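Local coordinates for protein uroporphyrinogen III synthase (Thermus thermophilus, PDB 1WCW) that probably catalyses closure of the linear tetrapyrrole hydroxymethylbilane to uroporphyrinogen III, the common macrocyclic precursor of haem and other tetrapyrroles, at residues 37-42 / 163-168; 55-60 / 81-86; 218-223 / 237-242. All blocks are in the same frame, centred on the assembly; numbering follows the deposited sequence.

In the fold
The three contacts map onto a two-domain protein. Interaction 1 (37-42 with 163-168) is the two-stranded ladder joining the domains, where the chain crosses out and returns. Interaction 2 (55-60 with 81-86) falls within the loop it closes, in the domain of the mixed sheet, its centre about 28 Å from that of interaction 1; strand 39-43 leads on to helix 50-57. Interaction 3 (218-223 with 237-242) comes last along the chain, at one edge of the parallel sheet of the other domain, its centre about 21 Å from that of interaction 1. Interactions 2 and 3 lie on opposite sides of the chain's centre, about 39 Å between centres. None touches another; 2 and 3 each lie inside one domain.

Interaction 1. Residues 37-42 / 163-168; sequences PVQATE and YRHLPD
Ala40 pairs with Leu166, and Glu42 with Arg164, as the hydrogen-bonded pairs of an antiparallel ladder whose strand axes come within 4.5 Å and run 155° apart. Ala40 N donates to Leu166 O at 2.8 Å, the return bond from Leu166 N to Ala40 O is 2.9 Å, and Glu42 and Arg164 exchange a similar pair. Beyond the ladder Asp168 N reaches Val38 O at 2.9 Å, coming from well above the carbonyl plane. On the face carrying Thr41 and His165, the imidazole is the centrepiece. Its ring is sandwiched: Gln39 NE2 lies 3.2 Å above one face, the amide turned 80° to the ring, while the edge of Tyr163 meets the opposite face with CE2. Gln39 keeps its amide oxygen for Gln194, and the Tyr163 hydroxyl bonds to Thr67. Putting an alanine in place of His165 would probably open a gap between the Gln39 amide and the Tyr163 ring, leaving each without the flat group it packs on. This two-stranded antiparallel linker is the connection between the two alpha/beta domains, as in other uroporphyrinogen III synthases. On the Ala40-Leu166 face, Glu42 and Arg164 lie alongside each other, pointing the same way, carboxylate and guanidinium nearly coplanar, yet OE1 of Glu42 stays 4.0 Å from NH2 of Arg164, a long salt bridge with Glu42 OE1 also near Leu166 CD1. With CG anti to the backbone N (chi1 -179°), Asp168 turns its OD1 to N-cap helix 169-181 at Gly171 N, while a water links its OD2 to Gln39 O.

Interaction 2. Residues 55-60 / 81-86; sequences ALAQGV and LGLDLE
Ala57 presents its methyl group, the small bump of this contact, to a shallow hollow in 81-86 formed by Leu83, the carbonyl of Asp84 and Leu85. Its CB lies 4.0 Å from Leu85 CD2 and 4.2 Å from Leu83 CD2, with Asp84 O at the hollow's rim, 4.0 Å from the same Ala57 CB. The fit works the other way round too: the single methyl CD2 of Leu85 settles into the notch between Ala57 CB and the branched end of Leu56, 4.0 Å from Leu56 CD2. A chi1 of 173° points the Leu56 branch away from its own amide nitrogen and across to meet that methyl, and the two leucines cross at about a right angle. No direct hydrogen bond spans the segments. Instead a water at the margin donates to Ala57 O at 2.8 Å and to Asp84 O at 2.7 Å, tying Ala57 to the connection between two helices. That connection opens where Gly82, with positive phi, closes a Schellman motif after helix 68-80, and Asp84 OD1 then caps Gly87 N to start the next. Leu83 also leans on Val53 and Arg54, so helix 50-57 is gripped along its final turns by the link from helix 68-80 to helix 86-91, while Leu56 reaches inward to Ala135 and Leu160 on the neighbouring strands 132-137 and 155-167 of the mixed sheet.

Interaction 3. Residues 218-223 / 237-242; sequences ALAVGR and FYVDET
Ala218, Ala220 and Gly222 stitch this parallel pair together, alternating with Phe237, Tyr238 and Asp240 at a strand-to-strand angle of 15°. Asp240 N donates to Ala220 O at 2.8 Å and Ala220 N to Tyr238 O at 2.9 Å, both nearly straight; Gly222 N closes the far end on Asp240 O. The side of the sheet bearing Leu219 and Tyr238 is close-fitting: Leu219 CD2 sits 4.0 Å from Tyr238 CB, and the same methyl lies more loosely at the edge of the Phe237 ring. The Tyr238 ring, swung away from its own N by a chi1 of 178°, runs along its strand until OH donates to the anti lone pair of Asp240 OD1 at 2.9 Å. That OD1 is also bonded to Ser247, and Asp240 OD2 takes both the hydroxyl and the N-H of Thr242, the latter making an Asx turn. Far looser is the exposed corner beyond Val239. There Val239 CG1 sits over one face of the Arg223 guanidinium, toward its rim, 3.9 Å from Arg223 NH2, and Glu241 OE2 meets the edge at that NH2, a long salt bridge of 3.9 Å with the two planes nearly perpendicular. This is a beta-alpha-beta crossover: helix 223-231 covers Ala220 and Val239, helix 245-260 packs on Leu219 and Val221, and strand 238-240 is an edge strand of the parallel sheet, beside 217-221, itself bonded to strand 186-189.

Interaction 1. Residues 37-42 / 163-168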
ATOM      1  N   PRO A  37      -4.260 -14.018  -3.748  1.00  9.34           N
ATOM      2  CA  PRO A  37      -3.871 -12.627  -4.018  1.00  9.64           C
ATOM      3  C   PRO A  37      -5.053 -11.827  -4.525  1.00 10.03           C
ATOM      4  O   PRO A  37      -5.881 -12.312  -5.301  1.00 12.69           O
ATOM      5  CB  PRO A  37      -2.789 -12.723  -5.096  1.00 10.33           C
ATOM      6  CG  PRO A  37      -2.970 -14.107  -5.667  1.00 16.37           C
ATOM      7  CD  PRO A  37      -3.500 -14.995  -4.563  1.00 10.90           C
ATOM      8  N   VAL A  38      -5.112 -10.567  -4.141  1.00  9.52           N
ATOM      9  CA  VAL A  38      -6.193  -9.709  -4.565  1.00 10.09           C
ATOM     10  C   VAL A  38      -5.668  -8.592  -5.463  1.00 10.86           C
ATOM     11  O   VAL A  38      -6.494  -7.732  -5.894  1.00 12.70           O
ATOM     12  CB  VAL A  38      -6.954  -9.083  -3.375  1.00  9.59           C
ATOM     13  CG1 VAL A  38      -7.610 -10.169  -2.508  1.00 10.25           C
ATOM     14  CG2 VAL A  38      -6.060  -8.218  -2.511  1.00 10.57           C
ATOM     15  N   GLN A  39      -4.382  -8.563  -5.769  1.00 11.73           N
ATOM     16  CA  GLN A  39      -3.843  -7.499  -6.592  1.00 12.96           C
ATOM     17  C   GLN A  39      -2.925  -8.047  -7.645  1.00 15.88           C
ATOM     18  O   GLN A  39      -2.397  -9.183  -7.558  1.00 15.55           O
ATOM     19  CB  GLN A  39      -3.077  -6.462  -5.770  1.00 13.80           C
ATOM     20  CG  GLN A  39      -1.634  -6.789  -5.519  1.00 20.20           C
ATOM     21  CD  GLN A  39      -1.142  -6.073  -4.254  1.00 24.83           C
ATOM     22  OE1 GLN A  39      -1.309  -6.577  -3.160  1.00 25.94           O
ATOM     23  NE2 GLN A  39      -0.525  -4.908  -4.413  1.00 29.86           N
ATOM     24  N   ALA A  40      -2.717  -7.213  -8.638  1.00 14.65           N
ATOM     25  CA  ALA A  40      -1.809  -7.460  -9.710  1.00 16.47           C
ATOM     26  C   ALA A  40      -0.941  -6.172  -9.741  1.00 17.87           C
ATOM     27  O   ALA A  40      -1.370  -5.104  -9.260  1.00 17.10           O
ATOM     28  CB  ALA A  40      -2.576  -7.604 -10.939  1.00 18.51           C
ATOM     29  N   THR A  41       0.282  -6.247 -10.218  1.00 14.04           N
ATOM     30  CA  THR A  41       1.096  -5.050 -10.252  1.00 17.32           C
ATOM     31  C   THR A  41       1.774  -5.000 -11.622  1.00 18.09           C
ATOM     32  O   THR A  41       2.214  -6.035 -12.146  1.00 23.07           O
ATOM     33  CB  THR A  41       2.130  -5.090  -9.098  1.00 22.70           C
ATOM     34  OG1 THR A  41       1.444  -5.257  -7.826  1.00 24.42           O
ATOM     35  CG2 THR A  41       2.917  -3.806  -9.083  1.00 28.27           C
ATOM     36  N   GLU A  42       1.812  -3.830 -12.263  1.00 16.05           N
ATOM     37  CA  GLU A  42       2.472  -3.763 -13.554  1.00 19.68           C
ATOM     38  C   GLU A  42       3.213  -2.469 -13.671  1.00 18.25           C
ATOM     39  O   GLU A  42       2.747  -1.383 -13.244  1.00 18.91           O
ATOM     40  CB  GLU A  42       1.477  -3.871 -14.699  1.00 27.25           C
ATOM     41  CG  GLU A  42       0.429  -2.786 -14.709  1.00 30.62           C
ATOM     42  CD  GLU A  42      -0.472  -2.794 -15.924  1.00 36.32           C
ATOM     43  OE1 GLU A  42      -1.173  -1.778 -16.129  1.00 41.99           O
ATOM     44  OE2 GLU A  42      -0.478  -3.810 -16.664  1.00 43.98           O
ATOM     45  N   TYR A 163       4.230   2.918 -11.912  1.00 13.39           N
ATOM     46  CA  TYR A 163       3.715   1.545 -11.870  1.00 13.53           C
ATOM     47  C   TYR A 163       2.311   1.610 -11.337  1.00 11.11           C
ATOM     48  O   TYR A 163       1.861   2.639 -10.789  1.00 12.39           O
ATOM     49  CB  TYR A 163       4.589   0.629 -11.023  1.00 15.37           C
ATOM     50  CG  TYR A 163       4.539   0.882  -9.521  1.00 13.54           C
ATOM     51  CD1 TYR A 163       5.270   1.899  -8.941  1.00 14.87           C
ATOM     52  CD2 TYR A 163       3.728   0.147  -8.707  1.00 15.37           C
ATOM     53  CE1 TYR A 163       5.212   2.193  -7.570  1.00 15.52           C
ATOM     54  CE2 TYR A 163       3.643   0.407  -7.340  1.00 16.95           C
ATOM     55  CZ  TYR A 163       4.391   1.419  -6.778  1.00 12.33           C
ATOM     56  OH  TYR A 163       4.329   1.691  -5.425  1.00 15.11           O
ATOM     57  N   ARG A 164       1.588   0.509 -11.482  1.00 12.98           N
ATOM     58  CA  ARG A 164       0.212   0.467 -11.040  1.00 14.29           C
ATOM     59  C   ARG A 164      -0.114  -0.799 -10.295  1.00 14.64           C
ATOM     60  O   ARG A 164       0.176  -1.894 -10.754  1.00 14.39           O
ATOM     61  CB  ARG A 164      -0.765   0.486 -12.218  1.00 19.51           C
ATOM     62  CG  ARG A 164      -0.838   1.706 -13.098  1.00 28.03           C
ATOM     63  CD  ARG A 164      -1.796   1.373 -14.260  1.00 34.62           C
ATOM     64  NE  ARG A 164      -2.765   2.428 -14.481  1.00 41.01           N
ATOM     65  CZ  ARG A 164      -3.623   2.415 -15.485  1.00 45.02           C
ATOM     66  NH1 ARG A 164      -4.484   3.414 -15.634  1.00 49.48           N
ATOM     67  NH2 ARG A 164      -3.612   1.384 -16.329  1.00 43.94           N
ATOM     68  N   HIS A 165      -0.752  -0.662  -9.156  1.00 12.45           N
ATOM     69  CA  HIS A 165      -1.345  -1.815  -8.456  1.00 11.62           C
ATOM     70  C   HIS A 165      -2.766  -1.778  -8.959  1.00 12.89           C
ATOM     71  O   HIS A 165      -3.415  -0.710  -8.982  1.00 15.55           O
ATOM     72  CB  HIS A 165      -1.369  -1.614  -6.920  1.00 13.87           C
ATOM     73  CG  HIS A 165      -0.072  -1.853  -6.307  1.00 13.50           C
ATOM     74  ND1 HIS A 165       0.518  -1.042  -5.366  1.00 16.85           N
ATOM     75  CD2 HIS A 165       0.808  -2.856  -6.525  1.00 15.68           C
ATOM     76  CE1 HIS A 165       1.696  -1.527  -5.033  1.00 13.96           C
ATOM     77  NE2 HIS A 165       1.899  -2.631  -5.727  1.00 19.67           N
ATOM     78  N   LEU A 166      -3.262  -2.924  -9.390  1.00 11.61           N
ATOM     79  CA  LEU A 166      -4.637  -3.049  -9.828  1.00 11.37           C
ATOM     80  C   LEU A 166      -5.262  -4.192  -9.131  1.00 12.76           C
ATOM     81  O   LEU A 166      -4.580  -5.086  -8.664  1.00 13.47           O
ATOM     82  CB  LEU A 166      -4.660  -3.471 -11.275  1.00 14.89           C
ATOM     83  CG  LEU A 166      -3.937  -2.548 -12.257  1.00 21.49           C
ATOM     84  CD1 LEU A 166      -3.691  -3.243 -13.601  1.00 28.07           C
ATOM     85  CD2 LEU A 166      -4.775  -1.341 -12.414  1.00 26.62           C
ATOM     86  N   PRO A 167      -6.565  -4.204  -9.021  1.00 10.49           N
ATOM     87  CA  PRO A 167      -7.212  -5.361  -8.376  1.00 10.98           C
ATOM     88  C   PRO A 167      -7.096  -6.584  -9.275  1.00 11.90           C
ATOM     89  O   PRO A 167      -6.858  -6.467 -10.516  1.00 14.73           O
ATOM     90  CB  PRO A 167      -8.674  -4.924  -8.260  1.00 12.87           C
ATOM     91  CG  PRO A 167      -8.854  -3.936  -9.447  1.00 15.54           C
ATOM     92  CD  PRO A 167      -7.518  -3.195  -9.516  1.00 14.54           C
ATOM     93  N   ASP A 168      -7.144  -7.772  -8.691  1.00 12.22           N
ATOM     94  CA  ASP A 168      -7.209  -9.025  -9.499  1.00 12.85           C
ATOM     95  C   ASP A 168      -8.707  -9.380  -9.282  1.00 12.88           C
ATOM     96  O   ASP A 168      -9.074 -10.085  -8.308  1.00 12.68           O
ATOM     97  CB  ASP A 168      -6.293 -10.085  -8.879  1.00 14.20           C
ATOM     98  CG  ASP A 168      -6.300 -11.354  -9.641  1.00 19.74           C
ATOM     99  OD1 ASP A 168      -7.324 -11.644 -10.258  1.00 16.36           O
ATOM    100  OD2 ASP A 168      -5.271 -12.057  -9.602  1.00 22.96           O
TER
HETATM  101  O   HOH W   1      -5.201 -13.537  -7.714  1.00 30.84           O
HETATM  102  O   HOH W   2      -2.578 -11.495  -8.859  1.00 24.70           O

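Interaction 2. Residues 55-60 / 81-86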
ATOM      1  N   ALA A  55       8.408  17.098 -17.604  1.00 15.72           N
ATOM      2  CA  ALA A  55       7.870  18.219 -16.856  1.00 16.20           C
ATOM      3  C   ALA A  55       8.546  18.319 -15.486  1.00 15.88           C
ATOM      4  O   ALA A  55       8.901  19.425 -15.008  1.00 17.54           O
ATOM      5  CB  ALA A  55       6.353  18.100 -16.708  1.00 17.00           C
ATOM      6  N   LEU A  56       8.680  17.171 -14.793  1.00 13.11           N
ATOM      7  CA  LEU A  56       9.374  17.199 -13.511  1.00 12.86           C
ATOM      8  C   LEU A  56      10.809  17.733 -13.682  1.00 14.51           C
ATOM      9  O   LEU A  56      11.340  18.488 -12.829  1.00 13.94           O
ATOM     10  CB  LEU A  56       9.415  15.778 -12.920  1.00 12.16           C
ATOM     11  CG  LEU A  56      10.227  15.561 -11.688  1.00 10.57           C
ATOM     12  CD1 LEU A  56       9.646  16.408 -10.549  1.00 14.62           C
ATOM     13  CD2 LEU A  56      10.179  14.058 -11.323  1.00 12.80           C
ATOM     14  N   ALA A  57      11.483  17.352 -14.786  1.00 13.25           N
ATOM     15  CA  ALA A  57      12.876  17.786 -14.988  1.00 12.69           C
ATOM     16  C   ALA A  57      13.018  19.322 -15.195  1.00 14.77           C
ATOM     17  O   ALA A  57      14.117  19.844 -15.105  1.00 17.86           O
ATOM     18  CB  ALA A  57      13.480  17.006 -16.220  1.00 15.32           C
ATOM     19  N   GLN A  58      11.912  19.974 -15.485  1.00 16.91           N
ATOM     20  CA  GLN A  58      11.893  21.441 -15.661  1.00 18.85           C
ATOM     21  C   GLN A  58      11.841  22.150 -14.299  1.00 20.18           C
ATOM     22  O   GLN A  58      11.995  23.376 -14.250  1.00 21.35           O
ATOM     23  CB  GLN A  58      10.661  21.863 -16.454  1.00 21.81           C
ATOM     24  CG  GLN A  58      10.572  21.254 -17.813  1.00 29.61           C
ATOM     25  CD  GLN A  58      11.781  21.557 -18.612  1.00 36.84           C
ATOM     26  OE1 GLN A  58      12.170  22.725 -18.783  1.00 42.65           O
ATOM     27  NE2 GLN A  58      12.408  20.515 -19.108  1.00 39.47           N
ATOM     28  N   GLY A  59      11.661  21.397 -13.205  1.00 16.46           N
ATOM     29  CA  GLY A  59      11.602  21.985 -11.879  1.00 16.95           C
ATOM     30  C   GLY A  59      10.158  22.030 -11.358  1.00 14.40           C
ATOM     31  O   GLY A  59       9.166  22.319 -12.060  1.00 16.17           O
ATOM     32  N   VAL A  60      10.054  21.738 -10.051  1.00 12.80           N
ATOM     33  CA  VAL A  60       8.770  21.771  -9.322  1.00 12.55           C
ATOM     34  C   VAL A  60       9.012  22.374  -7.936  1.00 11.12           C
ATOM     35  O   VAL A  60      10.138  22.371  -7.423  1.00 15.17           O
ATOM     36  CB  VAL A  60       8.138  20.346  -9.151  1.00 14.13           C
ATOM     37  CG1 VAL A  60       7.850  19.746 -10.524  1.00 13.13           C
ATOM     38  CG2 VAL A  60       9.045  19.425  -8.362  1.00 12.96           C
ATOM     39  N   LEU A  81      15.519   8.182 -19.706  1.00 10.81           N
ATOM     40  CA  LEU A  81      15.187   9.244 -20.608  1.00 11.15           C
ATOM     41  C   LEU A  81      16.325  10.229 -20.769  1.00 13.57           C
ATOM     42  O   LEU A  81      16.218  11.200 -21.521  1.00 17.08           O
ATOM     43  CB  LEU A  81      13.921   9.972 -20.064  1.00 12.66           C
ATOM     44  CG  LEU A  81      12.683   9.098 -20.142  1.00 12.48           C
ATOM     45  CD1 LEU A  81      11.454   9.796 -19.408  1.00 14.85           C
ATOM     46  CD2 LEU A  81      12.234   8.892 -21.598  1.00 16.40           C
ATOM     47  N   GLY A  82      17.444  10.070 -20.081  1.00 12.09           N
ATOM     48  CA  GLY A  82      18.495  11.053 -20.218  1.00 15.20           C
ATOM     49  C   GLY A  82      18.163  12.382 -19.571  1.00 15.94           C
ATOM     50  O   GLY A  82      18.616  13.430 -20.039  1.00 18.81           O
ATOM     51  N   LEU A  83      17.449  12.358 -18.434  1.00 15.75           N
ATOM     52  CA  LEU A  83      17.056  13.580 -17.768  1.00 17.41           C
ATOM     53  C   LEU A  83      17.665  13.676 -16.395  1.00 17.79           C
ATOM     54  O   LEU A  83      17.901  12.686 -15.734  1.00 22.01           O
ATOM     55  CB  LEU A  83      15.542  13.610 -17.649  1.00 17.76           C
ATOM     56  CG  LEU A  83      14.718  13.686 -18.908  1.00 17.89           C
ATOM     57  CD1 LEU A  83      13.256  13.475 -18.557  1.00 21.42           C
ATOM     58  CD2 LEU A  83      14.931  15.032 -19.617  1.00 20.75           C
ATOM     59  N   ASP A  84      17.943  14.896 -15.971  1.00 18.15           N
ATOM     60  CA  ASP A  84      18.439  15.102 -14.653  1.00 18.78           C
ATOM     61  C   ASP A  84      17.263  15.406 -13.729  1.00 15.87           C
ATOM     62  O   ASP A  84      16.613  16.476 -13.837  1.00 16.12           O
ATOM     63  CB  ASP A  84      19.425  16.271 -14.636  1.00 18.66           C
ATOM     64  CG  ASP A  84      19.679  16.783 -13.248  1.00 24.89           C
ATOM     65  OD1 ASP A  84      19.739  15.961 -12.306  1.00 25.88           O
ATOM     66  OD2 ASP A  84      19.847  18.013 -13.098  1.00 36.06           O
ATOM     67  N   LEU A  85      16.973  14.430 -12.853  1.00 14.77           N
ATOM     68  CA  LEU A  85      15.888  14.617 -11.873  1.00 13.38           C
ATOM     69  C   LEU A  85      16.463  14.969 -10.518  1.00 16.25           C
ATOM     70  O   LEU A  85      15.765  15.575  -9.693  1.00 15.73           O
ATOM     71  CB  LEU A  85      15.063  13.336 -11.778  1.00 14.43           C
ATOM     72  CG  LEU A  85      14.334  12.921 -13.048  1.00 11.69           C
ATOM     73  CD1 LEU A  85      13.450  11.724 -12.708  1.00 12.86           C
ATOM     74  CD2 LEU A  85      13.477  14.015 -13.623  1.00 15.16           C
ATOM     75  N   GLU A  86      17.710  14.634 -10.259  1.00 16.78           N
ATOM     76  CA  GLU A  86      18.261  14.936  -8.932  1.00 19.81           C
ATOM     77  C   GLU A  86      18.344  16.418  -8.671  1.00 18.50           C
ATOM     78  O   GLU A  86      18.065  16.867  -7.546  1.00 19.13           O
ATOM     79  CB  GLU A  86      19.660  14.301  -8.752  1.00 22.42           C
ATOM     80  CG  GLU A  86      19.626  12.782  -8.874  1.00 32.78           C
ATOM     81  CD  GLU A  86      20.996  12.127  -8.687  1.00 36.47           C
ATOM     82  OE1 GLU A  86      21.518  12.153  -7.560  1.00 42.42           O
ATOM     83  OE2 GLU A  86      21.556  11.590  -9.663  1.00 48.74           O
TER
HETATM   84  O   HOH W   3      16.710  18.855 -15.160  1.00 25.43           O

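Interaction 3. Residues 218-223 / 237-242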
ATOM      1  N   ALA A 218      -9.587 -11.604  10.794  1.00  8.88           N
ATOM      2  CA  ALA A 218      -8.780 -10.773   9.936  1.00  7.76           C
ATOM      3  C   ALA A 218      -7.493 -10.416  10.623  1.00  7.54           C
ATOM      4  O   ALA A 218      -7.510  -9.988  11.816  1.00  9.38           O
ATOM      5  CB  ALA A 218      -9.544  -9.539   9.561  1.00  9.62           C
ATOM      6  N   LEU A 219      -6.369 -10.608   9.958  1.00  7.83           N
ATOM      7  CA  LEU A 219      -5.064 -10.326  10.519  1.00  7.47           C
ATOM      8  C   LEU A 219      -4.459  -9.224   9.694  1.00  7.84           C
ATOM      9  O   LEU A 219      -4.567  -9.242   8.463  1.00  9.07           O
ATOM     10  CB  LEU A 219      -4.110 -11.554  10.465  1.00  8.34           C
ATOM     11  CG  LEU A 219      -4.794 -12.870  10.871  1.00  8.15           C
ATOM     12  CD1 LEU A 219      -3.830 -14.023  10.683  1.00 10.48           C
ATOM     13  CD2 LEU A 219      -5.283 -12.836  12.273  1.00 10.56           C
ATOM     14  N   ALA A 220      -3.808  -8.255  10.366  1.00  8.14           N
ATOM     15  CA  ALA A 220      -3.230  -7.110   9.623  1.00  8.38           C
ATOM     16  C   ALA A 220      -1.759  -6.915   9.927  1.00  8.26           C
ATOM     17  O   ALA A 220      -1.441  -6.929  11.134  1.00 10.35           O
ATOM     18  CB  ALA A 220      -3.989  -5.793   9.971  1.00  9.59           C
ATOM     19  N   VAL A 221      -0.962  -6.739   8.915  1.00  9.42           N
ATOM     20  CA  VAL A 221       0.452  -6.363   9.126  1.00 12.21           C
ATOM     21  C   VAL A 221       0.463  -4.860   8.906  1.00 14.66           C
ATOM     22  O   VAL A 221       0.281  -4.389   7.761  1.00 18.45           O
ATOM     23  CB  VAL A 221       1.367  -6.999   8.085  1.00 12.20           C
ATOM     24  CG1 VAL A 221       2.840  -6.495   8.291  1.00 16.16           C
ATOM     25  CG2 VAL A 221       1.337  -8.488   8.227  1.00 15.59           C
ATOM     26  N   GLY A 222       0.609  -4.117  10.009  1.00 14.26           N
ATOM     27  CA  GLY A 222       0.723  -2.657   9.949  1.00 15.70           C
ATOM     28  C   GLY A 222      -0.530  -1.952  10.460  1.00 15.22           C
ATOM     29  O   GLY A 222      -1.703  -2.414  10.217  1.00 12.46           O
ATOM     30  N   ARG A 223      -0.354  -0.841  11.180  1.00 14.13           N
ATOM     31  CA  ARG A 223      -1.460  -0.057  11.650  1.00 12.14           C
ATOM     32  C   ARG A 223      -2.298   0.542  10.497  1.00  8.63           C
ATOM     33  O   ARG A 223      -3.533   0.709  10.644  1.00 11.68           O
ATOM     34  CB  ARG A 223      -0.915   1.095  12.579  1.00 16.11           C
ATOM     35  CG  ARG A 223      -1.793   1.467  13.733  1.00 32.80           C
ATOM     36  CD  ARG A 223      -1.916   0.284  14.681  1.00 33.12           C
ATOM     37  NE  ARG A 223      -3.324  -0.067  14.864  1.00 43.00           N
ATOM     38  CZ  ARG A 223      -3.759  -0.963  15.727  1.00 35.25           C
ATOM     39  NH1 ARG A 223      -5.044  -1.221  15.830  1.00 42.96           N
ATOM     40  NH2 ARG A 223      -2.887  -1.588  16.516  1.00 43.06           N
ATOM     41  N   PHE A 237      -8.568  -9.149  14.203  1.00  9.16           N
ATOM     42  CA  PHE A 237      -8.424  -9.947  15.389  1.00 10.51           C
ATOM     43  C   PHE A 237      -7.004  -9.707  15.906  1.00  9.74           C
ATOM     44  O   PHE A 237      -6.754  -9.740  17.139  1.00 11.32           O
ATOM     45  CB  PHE A 237      -8.581 -11.451  15.019  1.00 11.09           C
ATOM     46  CG  PHE A 237      -8.367 -12.383  16.179  1.00 11.30           C
ATOM     47  CD1 PHE A 237      -9.368 -12.540  17.123  1.00 11.76           C
ATOM     48  CD2 PHE A 237      -7.163 -13.076  16.306  1.00 12.80           C
ATOM     49  CE1 PHE A 237      -9.177 -13.395  18.212  1.00 17.33           C
ATOM     50  CE2 PHE A 237      -6.947 -13.941  17.402  1.00 17.17           C
ATOM     51  CZ  PHE A 237      -7.972 -14.086  18.343  1.00 15.84           C
ATOM     52  N   TYR A 238      -5.999  -9.590  15.067  1.00 10.31           N
ATOM     53  CA  TYR A 238      -4.602  -9.405  15.476  1.00  9.57           C
ATOM     54  C   TYR A 238      -3.911  -8.457  14.507  1.00 11.00           C
ATOM     55  O   TYR A 238      -4.090  -8.534  13.274  1.00 10.26           O
ATOM     56  CB  TYR A 238      -3.923 -10.758  15.458  1.00 10.85           C
ATOM     57  CG  TYR A 238      -2.480 -10.757  15.813  1.00 12.75           C
ATOM     58  CD1 TYR A 238      -2.054 -10.687  17.138  1.00 17.19           C
ATOM     59  CD2 TYR A 238      -1.531 -10.703  14.826  1.00 18.13           C
ATOM     60  CE1 TYR A 238      -0.626 -10.515  17.417  1.00 16.48           C
ATOM     61  CE2 TYR A 238      -0.178 -10.551  15.086  1.00 22.08           C
ATOM     62  CZ  TYR A 238       0.243 -10.446  16.375  1.00 16.21           C
ATOM     63  OH  TYR A 238       1.616 -10.228  16.489  1.00 23.04           O
ATOM     64  N   VAL A 239      -3.129  -7.516  15.046  1.00 10.15           N
ATOM     65  CA  VAL A 239      -2.373  -6.548  14.266  1.00 12.50           C
ATOM     66  C   VAL A 239      -0.880  -6.685  14.592  1.00 11.62           C
ATOM     67  O   VAL A 239      -0.498  -6.525  15.778  1.00 16.59           O
ATOM     68  CB  VAL A 239      -2.805  -5.112  14.509  1.00 10.79           C
ATOM     69  CG1 VAL A 239      -1.994  -4.125  13.663  1.00 13.72           C
ATOM     70  CG2 VAL A 239      -4.286  -4.972  14.231  1.00 11.18           C
ATOM     71  N   ASP A 240      -0.067  -6.948  13.598  1.00 14.09           N
ATOM     72  CA  ASP A 240       1.390  -7.082  13.805  1.00 15.30           C
ATOM     73  C   ASP A 240       2.083  -5.807  13.326  1.00 20.77           C
ATOM     74  O   ASP A 240       1.809  -5.293  12.255  1.00 18.90           O
ATOM     75  CB  ASP A 240       1.929  -8.208  13.017  1.00 18.04           C
ATOM     76  CG  ASP A 240       3.308  -8.569  13.442  1.00 34.15           C
ATOM     77  OD1 ASP A 240       3.465  -9.346  14.408  1.00 32.04           O
ATOM     78  OD2 ASP A 240       4.208  -8.062  12.790  1.00 25.28           O
ATOM     79  N   GLU A 241       3.072  -5.343  14.085  1.00 19.99           N
ATOM     80  CA  GLU A 241       3.723  -4.116  13.690  1.00 24.35           C
ATOM     81  C   GLU A 241       5.186  -4.281  13.395  1.00 26.13           C
ATOM     82  O   GLU A 241       5.956  -3.317  13.544  1.00 31.81           O
ATOM     83  CB  GLU A 241       3.528  -3.082  14.761  1.00 26.81           C
ATOM     84  CG  GLU A 241       2.119  -2.579  14.737  1.00 30.10           C
ATOM     85  CD  GLU A 241       1.860  -1.577  15.806  1.00 39.31           C
ATOM     86  OE1 GLU A 241       2.499  -0.504  15.764  1.00 43.59           O
ATOM     87  OE2 GLU A 241       1.034  -1.862  16.701  1.00 44.46           O
ATOM     88  N   THR A 242       5.562  -5.449  12.907  1.00 22.46           N
ATOM     89  CA  THR A 242       6.956  -5.728  12.594  1.00 24.22           C
ATOM     90  C   THR A 242       7.254  -5.950  11.146  1.00 30.67           C
ATOM     91  O   THR A 242       8.426  -5.982  10.759  1.00 33.85           O
ATOM     92  CB  THR A 242       7.472  -7.028  13.268  1.00 27.94           C
ATOM     93  OG1 THR A 242       6.971  -8.180  12.561  1.00 26.01           O
ATOM     94  CG2 THR A 242       7.120  -7.078  14.726  1.00 24.28           C
TER